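PDB 2Z4I: lipoprotein NlpE from Escherichia coli, which takes part in copper homeostasis, activates the Cpx pathway from the outer membrane, and is required for efficient binding of stationary-phase cells to hydrophobic surfaces. Local coordinates for residues A[155-158]-A[159-163]. The protein carries 1 engineered substitution. Numbering follows the deposited sequence.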
ATOM      1  N   ASN A 155      -9.108 -25.200  15.957  1.00 34.09           N
ATOM      2  CA  ASN A 155      -8.591 -26.469  16.445  1.00 31.44           C
ATOM      3  C   ASN A 155      -7.390 -26.891  15.651  1.00 31.91           C
ATOM      4  O   ASN A 155      -7.382 -26.771  14.433  1.00 32.91           O
ATOM      5  CB  ASN A 155      -9.642 -27.565  16.348  1.00 28.04           C
ATOM      6  CG  ASN A 155     -10.643 -27.484  17.445  1.00 27.00           C
ATOM      7  OD1 ASN A 155     -11.371 -26.498  17.560  1.00 29.68           O
ATOM      8  ND2 ASN A 155     -10.681 -28.508  18.282  1.00 23.68           N
ATOM      9  N   ASN A 156      -6.379 -27.381  16.356  1.00 33.29           N
ATOM     10  CA  ASN A 156      -5.154 -27.864  15.738  1.00 34.95           C
ATOM     11  C   ASN A 156      -4.547 -28.906  16.666  1.00 37.42           C
ATOM     12  O   ASN A 156      -3.974 -28.582  17.704  1.00 37.61           O
ATOM     13  CB  ASN A 156      -4.176 -26.725  15.527  1.00 35.52           C
ATOM     14  CG  ASN A 156      -2.928 -27.175  14.835  1.00 36.89           C
ATOM     15  OD1 ASN A 156      -2.069 -27.811  15.435  1.00 40.77           O
ATOM     16  ND2 ASN A 156      -2.827 -26.872  13.555  1.00 37.95           N
ATOM     17  N   ALA A 157      -4.698 -30.166  16.279  1.00 40.17           N
ATOM     18  CA  ALA A 157      -4.215 -31.298  17.052  1.00 41.77           C
ATOM     19  C   ALA A 157      -2.892 -31.066  17.754  1.00 43.01           C
ATOM     20  O   ALA A 157      -2.826 -31.038  18.983  1.00 42.18           O
ATOM     21  CB  ALA A 157      -4.103 -32.504  16.155  1.00 42.87           C
ATOM     22  N   GLU A 158      -1.839 -30.898  16.962  1.00 44.55           N
ATOM     23  CA  GLU A 158      -0.505 -30.696  17.502  1.00 45.92           C
ATOM     24  C   GLU A 158      -0.411 -29.591  18.537  1.00 45.21           C
ATOM     25  O   GLU A 158       0.195 -29.779  19.596  1.00 45.64           O
ATOM     26  CB  GLU A 158       0.495 -30.425  16.384  1.00 47.88           C
ATOM     27  CG  GLU A 158       1.921 -30.683  16.820  1.00 53.70           C
ATOM     28  CD  GLU A 158       2.018 -31.875  17.780  1.00 58.18           C
ATOM     29  OE1 GLU A 158       1.672 -31.705  18.974  1.00 59.91           O
ATOM     30  OE2 GLU A 158       2.423 -32.982  17.342  1.00 59.09           O
ATOM     31  N   LEU A 159      -1.000 -28.439  18.242  1.00 42.94           N
ATOM     32  CA  LEU A 159      -0.952 -27.349  19.197  1.00 42.19           C
ATOM     33  C   LEU A 159      -1.548 -27.825  20.527  1.00 43.46           C
ATOM     34  O   LEU A 159      -0.921 -27.707  21.573  1.00 44.32           O
ATOM     35  CB  LEU A 159      -1.730 -26.154  18.663  1.00 38.32           C
ATOM     36  CG  LEU A 159      -1.487 -24.834  19.389  1.00 36.09           C
ATOM     37  CD1 LEU A 159      -0.043 -24.408  19.202  1.00 33.45           C
ATOM     38  CD2 LEU A 159      -2.421 -23.766  18.836  1.00 34.20           C
ATOM     39  N   GLU A 160      -2.747 -28.394  20.473  1.00 45.51           N
ATOM     40  CA  GLU A 160      -3.427 -28.878  21.668  1.00 46.71           C
ATOM     41  C   GLU A 160      -2.622 -29.934  22.409  1.00 47.89           C
ATOM     42  O   GLU A 160      -2.647 -29.993  23.642  1.00 47.75           O
ATOM     43  CB  GLU A 160      -4.796 -29.436  21.291  1.00 47.49           C
ATOM     44  CG  GLU A 160      -5.748 -28.378  20.760  1.00 48.58           C
ATOM     45  CD  GLU A 160      -6.582 -28.882  19.601  1.00 49.49           C
ATOM     46  OE1 GLU A 160      -7.337 -28.079  19.021  1.00 50.19           O
ATOM     47  OE2 GLU A 160      -6.479 -30.079  19.268  1.00 49.92           O
ATOM     48  N   ARG A 161      -1.918 -30.778  21.666  1.00 49.15           N
ATOM     49  CA  ARG A 161      -1.100 -31.804  22.299  1.00 50.90           C
ATOM     50  C   ARG A 161      -0.039 -31.070  23.125  1.00 50.75           C
ATOM     51  O   ARG A 161       0.038 -31.216  24.347  1.00 50.54           O
ATOM     52  CB  ARG A 161      -0.407 -32.680  21.249  1.00 53.15           C
ATOM     53  CG  ARG A 161      -1.326 -33.404  20.261  1.00 58.25           C
ATOM     54  CD  ARG A 161      -0.599 -34.614  19.659  1.00 61.57           C
ATOM     55  NE  ARG A 161      -0.902 -34.873  18.246  1.00 65.21           N
ATOM     56  CZ  ARG A 161      -2.057 -35.345  17.776  1.00 65.92           C
ATOM     57  NH1 ARG A 161      -3.065 -35.618  18.601  1.00 65.78           N
ATOM     58  NH2 ARG A 161      -2.194 -35.566  16.470  1.00 65.45           N
ATOM     59  N   SER A 162       0.759 -30.264  22.430  1.00 49.64           N
ATOM     60  CA  SER A 162       1.828 -29.480  23.033  1.00 48.18           C
ATOM     61  C   SER A 162       1.358 -28.728  24.267  1.00 47.48           C
ATOM     62  O   SER A 162       2.023 -28.740  25.296  1.00 47.45           O
ATOM     63  CB  SER A 162       2.380 -28.497  22.005  1.00 47.53           C
ATOM     64  OG  SER A 162       2.786 -29.183  20.830  1.00 46.62           O
ATOM     65  N   TYR A 163       0.213 -28.068  24.167  1.00 47.55           N
ATOM     66  CA  TYR A 163      -0.315 -27.330  25.309  1.00 48.12           C
ATOM     67  C   TYR A 163      -0.407 -28.258  26.513  1.00 49.48           C
ATOM     68  O   TYR A 163       0.154 -27.982  27.572  1.00 49.75           O
ATOM     69  CB  TYR A 163      -1.706 -26.763  24.996  1.00 44.56           C
ATOM     70  CG  TYR A 163      -2.531 -26.403  26.219  1.00 41.96           C
ATOM     71  CD1 TYR A 163      -2.038 -25.529  27.185  1.00 41.53           C
ATOM     72  CD2 TYR A 163      -3.810 -26.934  26.405  1.00 40.95           C
ATOM     73  CE1 TYR A 163      -2.792 -25.187  28.309  1.00 41.82           C
ATOM     74  CE2 TYR A 163      -4.579 -26.601  27.526  1.00 41.58           C
ATOM     75  CZ  TYR A 163      -4.062 -25.725  28.481  1.00 43.31           C
ATOM     76  OH  TYR A 163      -4.793 -25.394  29.613  1.00 42.13           O
TER
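N156 and L159 meet where the helix 157-167 begins, with N156 in the N-cap position. Its amide CG lies anti to the backbone N (chi1 -177°), which carries OD1 round to the first turn, where it accepts from L159 N at 3.1 Å. The donor lies in the carbonyl plane, on a lone pair. The two side chains cross at about a right angle, and OD1 also rests 3.6 Å from L159 CB.

The E160 side chain leaves beside its own backbone N and bends at chi2; this folds the carboxylate back toward the N-terminus, where E160 OE1 accepts from N156 N at 2.9 Å. That N-H comes from above the carboxylate, 61° out of its plane. With OD1 of N156 taking L159 N and OE1 of E160 taking N156 N, the pattern resembles a capping box, but the glutamate sits one position later than the canonical partner. E160 N to N156 O, 3.0 Å and almost straight, is the first backbone bond of the helix.

On the exposed side, R161 lays one face of its guanidinium over A157, whose CB stands 3.5 Å above the plane and toward the rim. The E158 carboxylate is turned 84° from that plane, and OE2 is 3.9 Å from R161 NE, which makes a long salt bridge. E158 O is doubly gripped: S162 N bonds to it at 2.9 Å, and S162 OG reaches it at the same length from above the carbonyl plane.

Inward, E160 touches Y133 and Y135 of strand 127-135, while L159 and S162 touch F205. An N-capped helix between strand 150-152 and strand 174-185, packed against the barrel, matches the helix between the third and fourth strands of an OB fold.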